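Long-range contact in 3-hydroxyacyl-CoA dehydrogenase type-2 (Mycobacterium avium, PDB 3PPI), which probably catalyses the NAD-dependent oxidation of 3-hydroxyacyl-CoA to 3-oxoacyl-CoA, as a member of the short-chain dehydrogenase/reductase family: residues 107-119 / 132-144. Numbering follows the deposited sequence. Where two conformers were deposited one is given.
Sequences AVVAHGGFGVAQR and GFTKTIDLYLNGT
Segment 107-119 leaves its strand and runs back along helix 132-144 in the opposite chain direction, from Val109 beside Thr144 to Val116 beside Gly132, with Gly115 CA 5.4 Å from Thr136 CA. With chi1 at 56° the His111 CG sits over the backbone, and the imidazole is carried toward the helix, where NE2 donates to Leu139 O at 2.9 Å. This acceptor lies near the ring plane, though the N-H bends to 144°. ND1 is bonded to Ser36 OG, and bonds at both ring nitrogens restrict the rotation of the imidazole. Leu139 runs past it in the opposite sense, CD1 meeting CD2 of His111 at 3.9 Å.

Strand 103-109, this loop and helix 130-156 form the first half of a right-handed beta-alpha-beta crossover to the neighbouring parallel strand 167-172, in the Rossmann-type fold of short-chain dehydrogenases. Ala110-Gly113, Ala-His-Gly-Gly, probably corresponds to the family's Asn-Asn-Ala-Gly motif, which in relatives borders the cofactor site. Tyr140 extends from the helix to the loop, its OH donating to Gly112 O at 2.9 Å from above the carbonyl plane, while His111 O lies at the ring edge.

Farther along, Thr136 OG1 serves two partners: it donates to Gly132 O one turn back and accepts a weak bond from Val116 N at 3.3 Å. Val116 CG1 lies close against that carbonyl, 3.1 Å from Gly132 O. Toward the strand, Val109 CG1 packs at 3.7 Å from Thr144 OG1. That hydroxyl donates to Tyr140 O at 2.7 Å and accepts from a water, which also reaches Val109 O weakly.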
ATOM      1  N   ALA A 107       8.370  13.769  20.666  1.00 19.66           N
ATOM      2  CA  ALA A 107       9.678  13.523  20.076  1.00 19.19           C
ATOM      3  C   ALA A 107       9.529  13.428  18.564  1.00 18.54           C
ATOM      4  O   ALA A 107       8.512  12.941  18.063  1.00 18.07           O
ATOM      5  CB  ALA A 107      10.298  12.251  20.640  1.00 18.48           C
ATOM      6  N   VAL A 108      10.535  13.927  17.848  1.00 18.33           N
ATOM      7  CA  VAL A 108      10.642  13.723  16.417  1.00 17.38           C
ATOM      8  C   VAL A 108      11.972  13.009  16.185  1.00 17.59           C
ATOM      9  O   VAL A 108      13.024  13.538  16.520  1.00 19.00           O
ATOM     10  CB  VAL A 108      10.558  15.073  15.631  1.00 17.50           C
ATOM     11  CG1 VAL A 108      10.654  14.817  14.149  1.00 15.68           C
ATOM     12  CG2 VAL A 108       9.241  15.843  15.991  1.00 17.26           C
ATOM     13  N   VAL A 109      11.916  11.793  15.647  1.00 17.71           N
ATOM     14  CA  VAL A 109      13.100  10.954  15.454  1.00 18.20           C
ATOM     15  C   VAL A 109      13.597  11.196  14.034  1.00 18.58           C
ATOM     16  O   VAL A 109      13.097  10.606  13.082  1.00 18.90           O
ATOM     17  CB  VAL A 109      12.765   9.472  15.698  1.00 17.62           C
ATOM     18  CG1 VAL A 109      14.022   8.611  15.658  1.00 19.12           C
ATOM     19  CG2 VAL A 109      12.048   9.304  17.021  1.00 17.87           C
ATOM     20  N   ALA A 110      14.553  12.100  13.881  1.00 19.71           N
ATOM     21  CA  ALA A 110      14.905  12.614  12.562  1.00 20.44           C
ATOM     22  C   ALA A 110      16.381  12.485  12.231  1.00 22.08           C
ATOM     23  O   ALA A 110      16.856  13.173  11.340  1.00 23.22           O
ATOM     24  CB  ALA A 110      14.464  14.087  12.439  1.00 19.87           C
ATOM     25  N   HIS A 111      17.111  11.626  12.937  1.00 23.53           N
ATOM     26  CA  HIS A 111      18.508  11.390  12.591  1.00 24.98           C
ATOM     27  C   HIS A 111      18.601  10.815  11.171  1.00 26.76           C
ATOM     28  O   HIS A 111      17.870   9.884  10.806  1.00 25.04           O
ATOM     29  CB  HIS A 111      19.245  10.534  13.642  1.00 24.89           C
ATOM     30  CG  HIS A 111      18.622   9.203  13.925  1.00 23.30           C
ATOM     31  ND1 HIS A 111      17.565   9.046  14.795  1.00 22.36           N
ATOM     32  CD2 HIS A 111      18.936   7.957  13.489  1.00 22.23           C
ATOM     33  CE1 HIS A 111      17.236   7.768  14.861  1.00 21.50           C
ATOM     34  NE2 HIS A 111      18.042   7.087  14.066  1.00 20.69           N
ATOM     35  N   GLY A 112      19.490  11.413  10.371  1.00 29.93           N
ATOM     36  CA  GLY A 112      19.536  11.192   8.922  1.00 31.12           C
ATOM     37  C   GLY A 112      20.848  10.611   8.413  1.00 33.06           C
ATOM     38  O   GLY A 112      21.578   9.930   9.141  1.00 33.69           O
ATOM     39  N   GLY A 113      21.139  10.906   7.145  1.00 34.56           N
ATOM     40  CA  GLY A 113      22.282  10.343   6.441  1.00 35.96           C
ATOM     41  C   GLY A 113      21.869   9.243   5.477  1.00 36.22           C
ATOM     42  O   GLY A 113      20.674   8.956   5.308  1.00 35.21           O
ATOM     43  N   PHE A 114      22.882   8.633   4.853  1.00 37.53           N
ATOM     44  CA  PHE A 114      22.704   7.527   3.909  1.00 38.02           C
ATOM     45  C   PHE A 114      22.988   6.177   4.594  1.00 37.67           C
ATOM     46  O   PHE A 114      23.767   6.099   5.568  1.00 37.76           O
ATOM     47  CB  PHE A 114      23.694   7.645   2.727  1.00 39.32           C
ATOM     48  CG  PHE A 114      23.559   8.914   1.904  1.00 42.30           C
ATOM     49  CD1 PHE A 114      22.312   9.350   1.439  1.00 45.44           C
ATOM     50  CD2 PHE A 114      24.695   9.650   1.553  1.00 45.75           C
ATOM     51  CE1 PHE A 114      22.201  10.520   0.662  1.00 45.46           C
ATOM     52  CE2 PHE A 114      24.586  10.816   0.769  1.00 46.73           C
ATOM     53  CZ  PHE A 114      23.337  11.240   0.328  1.00 46.18           C
ATOM     54  N   GLY A 115      22.377   5.125   4.054  1.00 36.33           N
ATOM     55  CA  GLY A 115      22.782   3.753   4.352  1.00 36.39           C
ATOM     56  C   GLY A 115      24.060   3.400   3.587  1.00 36.40           C
ATOM     57  O   GLY A 115      24.595   4.228   2.837  1.00 36.62           O
ATOM     58  N   VAL A 116      24.559   2.180   3.792  1.00 35.53           N
ATOM     59  CA  VAL A 116      25.730   1.692   3.043  1.00 34.93           C
ATOM     60  C   VAL A 116      25.316   1.474   1.575  1.00 33.06           C
ATOM     61  O   VAL A 116      24.257   0.865   1.308  1.00 32.63           O
ATOM     62  CB  VAL A 116      26.287   0.376   3.663  1.00 35.40           C
ATOM     63  CG1 VAL A 116      25.181  -0.694   3.751  1.00 36.10           C
ATOM     64  CG2 VAL A 116      27.468  -0.171   2.850  1.00 36.50           C
ATOM     65  N   ALA A 117      26.115   1.989   0.641  1.00 30.77           N
ATOM     66  CA  ALA A 117      25.878   1.786  -0.802  1.00 28.82           C
ATOM     67  C   ALA A 117      26.561   0.515  -1.293  1.00 26.69           C
ATOM     68  O   ALA A 117      27.794   0.488  -1.428  1.00 28.22           O
ATOM     69  CB  ALA A 117      26.383   2.976  -1.601  1.00 29.48           C
ATOM     70  N   GLN A 118      25.779  -0.536  -1.531  1.00 22.78           N
ATOM     71  CA  GLN A 118      26.304  -1.810  -2.022  0.50 21.64           C
ATOM     72  C   GLN A 118      25.156  -2.655  -2.567  1.00 20.65           C
ATOM     73  O   GLN A 118      24.083  -2.693  -1.985  1.00 18.72           O
ATOM     74  CB  GLN A 118      27.033  -2.578  -0.901  0.50 21.50           C
ATOM     75  CG  GLN A 118      26.184  -2.830   0.367  0.50 19.38           C
ATOM     76  CD  GLN A 118      26.905  -3.669   1.423  0.50 17.74           C
ATOM     77  OE1 GLN A 118      28.059  -4.044   1.238  0.50 16.37           O
ATOM     78  NE2 GLN A 118      26.214  -3.973   2.532  0.50 11.36           N
ATOM     79  N   ARG A 119      25.395  -3.325  -3.679  1.00 20.31           N
ATOM     80  CA  ARG A 119      24.438  -4.245  -4.282  0.50 19.95           C
ATOM     81  C   ARG A 119      24.432  -5.554  -3.493  1.00 19.41           C
ATOM     82  O   ARG A 119      25.454  -5.929  -2.903  1.00 18.70           O
ATOM     83  CB  ARG A 119      24.853  -4.553  -5.722  0.50 20.91           C
ATOM     84  CG  ARG A 119      25.051  -3.323  -6.618  0.50 22.59           C
ATOM     85  CD  ARG A 119      23.775  -2.953  -7.334  0.50 23.84           C
ATOM     86  NE  ARG A 119      23.342  -4.042  -8.207  0.50 25.17           N
ATOM     87  CZ  ARG A 119      23.572  -4.088  -9.512  0.50 26.19           C
ATOM     88  NH1 ARG A 119      23.154  -5.126 -10.221  0.50 26.06           N
ATOM     89  NH2 ARG A 119      24.216  -3.095 -10.106  0.50 26.47           N
ATOM     90  N   GLY A 132      27.755  -3.873   6.737  1.00 22.66           N
ATOM     91  CA  GLY A 132      27.163  -2.675   6.172  1.00 21.89           C
ATOM     92  C   GLY A 132      25.662  -2.668   6.300  1.00 20.94           C
ATOM     93  O   GLY A 132      25.074  -1.643   6.649  1.00 20.65           O
ATOM     94  N   PHE A 133      25.026  -3.807   6.029  1.00 19.73           N
ATOM     95  CA  PHE A 133      23.594  -3.937   6.233  1.00 18.56           C
ATOM     96  C   PHE A 133      23.210  -3.734   7.705  1.00 18.77           C
ATOM     97  O   PHE A 133      22.363  -2.906   8.022  1.00 18.01           O
ATOM     98  CB  PHE A 133      23.117  -5.316   5.752  1.00 18.51           C
ATOM     99  CG  PHE A 133      21.620  -5.509   5.806  1.00 18.55           C
ATOM    100  CD1 PHE A 133      20.824  -5.123   4.755  1.00 17.27           C
ATOM    101  CD2 PHE A 133      21.023  -6.154   6.887  1.00 18.34           C
ATOM    102  CE1 PHE A 133      19.468  -5.301   4.795  1.00 16.73           C
ATOM    103  CE2 PHE A 133      19.664  -6.342   6.935  1.00 17.62           C
ATOM    104  CZ  PHE A 133      18.873  -5.921   5.886  1.00 17.74           C
ATOM    105  N   THR A 134      23.823  -4.493   8.611  1.00 19.29           N
ATOM    106  CA  THR A 134      23.440  -4.421  10.035  1.00 19.67           C
ATOM    107  C   THR A 134      23.701  -3.056  10.649  1.00 19.51           C
ATOM    108  O   THR A 134      22.916  -2.617  11.472  1.00 19.42           O
ATOM    109  CB  THR A 134      24.109  -5.499  10.888  1.00 20.06           C
ATOM    110  OG1 THR A 134      25.508  -5.369  10.762  1.00 22.54           O
ATOM    111  CG2 THR A 134      23.699  -6.893  10.422  1.00 20.01           C
ATOM    112  N   LYS A 135      24.773  -2.377  10.243  1.00 19.89           N
ATOM    113  CA  LYS A 135      25.004  -0.995  10.677  1.00 19.95           C
ATOM    114  C   LYS A 135      23.844  -0.064  10.320  1.00 18.97           C
ATOM    115  O   LYS A 135      23.457   0.788  11.127  1.00 19.10           O
ATOM    116  CB  LYS A 135      26.295  -0.428  10.066  1.00 21.67           C
ATOM    117  N   THR A 136      23.311  -0.219   9.107  1.00 17.58           N
ATOM    118  CA  THR A 136      22.201   0.582   8.627  1.00 17.42           C
ATOM    119  C   THR A 136      20.918   0.281   9.389  1.00 17.18           C
ATOM    120  O   THR A 136      20.207   1.205   9.829  1.00 16.38           O
ATOM    121  CB  THR A 136      22.006   0.378   7.114  1.00 16.63           C
ATOM    122  OG1 THR A 136      23.221   0.764   6.461  1.00 18.75           O
ATOM    123  CG2 THR A 136      20.821   1.201   6.582  1.00 15.65           C
ATOM    124  N   ILE A 137      20.623  -1.003   9.558  1.00 17.74           N
ATOM    125  CA  ILE A 137      19.497  -1.415  10.390  1.00 17.63           C
ATOM    126  C   ILE A 137      19.666  -0.870  11.824  1.00 18.77           C
ATOM    127  O   ILE A 137      18.703  -0.371  12.407  1.00 18.47           O
ATOM    128  CB  ILE A 137      19.354  -2.960  10.471  1.00 17.80           C
ATOM    129  CG1 ILE A 137      19.092  -3.600   9.093  1.00 17.84           C
ATOM    130  CG2 ILE A 137      18.262  -3.371  11.483  1.00 17.08           C
ATOM    131  CD1 ILE A 137      18.101  -2.909   8.206  1.00 17.28           C
ATOM    132  N   ASP A 138      20.869  -0.995  12.390  1.00 19.82           N
ATOM    133  CA  ASP A 138      21.129  -0.520  13.758  1.00 21.41           C
ATOM    134  C   ASP A 138      20.822   0.977  13.940  1.00 21.25           C
ATOM    135  O   ASP A 138      20.155   1.354  14.890  1.00 21.32           O
ATOM    136  CB  ASP A 138      22.577  -0.761  14.190  1.00 22.89           C
ATOM    137  CG  ASP A 138      22.891  -2.232  14.495  1.00 25.62           C
ATOM    138  OD1 ASP A 138      21.982  -3.056  14.744  1.00 30.75           O
ATOM    139  OD2 ASP A 138      24.088  -2.566  14.477  1.00 31.46           O
ATOM    140  N   LEU A 139      21.283   1.810  13.015  1.00 20.82           N
ATOM    141  CA  LEU A 139      21.126   3.253  13.135  1.00 20.91           C
ATOM    142  C   LEU A 139      19.670   3.689  12.904  1.00 20.64           C
ATOM    143  O   LEU A 139      19.110   4.434  13.716  1.00 20.13           O
ATOM    144  CB  LEU A 139      22.040   3.979  12.135  1.00 21.03           C
ATOM    145  CG  LEU A 139      22.004   5.515  12.156  1.00 21.98           C
ATOM    146  CD1 LEU A 139      22.344   6.021  13.566  1.00 22.09           C
ATOM    147  CD2 LEU A 139      22.966   6.124  11.127  1.00 23.39           C
ATOM    148  N   TYR A 140      19.063   3.224  11.806  1.00 19.66           N
ATOM    149  CA  TYR A 140      17.772   3.751  11.350  1.00 19.00           C
ATOM    150  C   TYR A 140      16.550   3.045  11.922  1.00 18.78           C
ATOM    151  O   TYR A 140      15.501   3.687  12.124  1.00 19.05           O
ATOM    152  CB  TYR A 140      17.700   3.785   9.812  1.00 18.56           C
ATOM    153  CG  TYR A 140      18.716   4.714   9.240  1.00 20.97           C
ATOM    154  CD1 TYR A 140      18.593   6.085   9.417  1.00 22.48           C
ATOM    155  CD2 TYR A 140      19.850   4.231   8.580  1.00 22.88           C
ATOM    156  CE1 TYR A 140      19.567   6.963   8.932  1.00 25.05           C
ATOM    157  CE2 TYR A 140      20.807   5.088   8.090  1.00 23.69           C
ATOM    158  CZ  TYR A 140      20.658   6.459   8.264  1.00 24.71           C
ATOM    159  OH  TYR A 140      21.620   7.334   7.815  1.00 27.09           O
ATOM    160  N   LEU A 141      16.667   1.733  12.158  1.00 17.81           N
ATOM    161  CA  LEU A 141      15.562   0.959  12.720  1.00 16.76           C
ATOM    162  C   LEU A 141      15.752   0.774  14.234  1.00 17.67           C
ATOM    163  O   LEU A 141      14.938   1.268  15.021  1.00 17.07           O
ATOM    164  CB  LEU A 141      15.404  -0.381  12.000  1.00 15.61           C
ATOM    165  CG  LEU A 141      14.263  -1.287  12.459  1.00 15.57           C
ATOM    166  CD1 LEU A 141      12.924  -0.504  12.568  1.00 14.98           C
ATOM    167  CD2 LEU A 141      14.138  -2.475  11.507  1.00 16.38           C
ATOM    168  N   ASN A 142      16.807   0.075  14.658  1.00 18.48           N
ATOM    169  CA  ASN A 142      17.036  -0.128  16.108  1.00 19.00           C
ATOM    170  C   ASN A 142      17.130   1.212  16.854  1.00 19.21           C
ATOM    171  O   ASN A 142      16.544   1.371  17.919  1.00 18.84           O
ATOM    172  CB  ASN A 142      18.281  -0.998  16.418  1.00 19.94           C
ATOM    173  CG  ASN A 142      18.151  -2.429  15.908  1.00 21.47           C
ATOM    174  OD1 ASN A 142      17.137  -2.795  15.384  1.00 28.63           O
ATOM    175  ND2 ASN A 142      19.196  -3.224  16.047  1.00 25.95           N
ATOM    176  N   GLY A 143      17.846   2.177  16.284  1.00 18.69           N
ATOM    177  CA  GLY A 143      17.955   3.502  16.892  1.00 19.21           C
ATOM    178  C   GLY A 143      16.602   4.180  17.074  1.00 18.60           C
ATOM    179  O   GLY A 143      16.318   4.765  18.123  1.00 19.26           O
ATOM    180  N   THR A 144      15.752   4.078  16.069  1.00 17.45           N
ATOM    181  CA  THR A 144      14.395   4.626  16.161  1.00 16.80           C
ATOM    182  C   THR A 144      13.613   3.942  17.269  1.00 17.02           C
ATOM    183  O   THR A 144      12.961   4.626  18.074  1.00 18.08           O
ATOM    184  CB  THR A 144      13.646   4.516  14.830  1.00 16.11           C
ATOM    185  OG1 THR A 144      14.298   5.368  13.884  1.00 17.04           O
ATOM    186  CG2 THR A 144      12.153   4.939  14.965  1.00 13.43           C
TER
HETATM  187  O   HOH W   1      12.876   7.350  12.465  1.00 17.26           O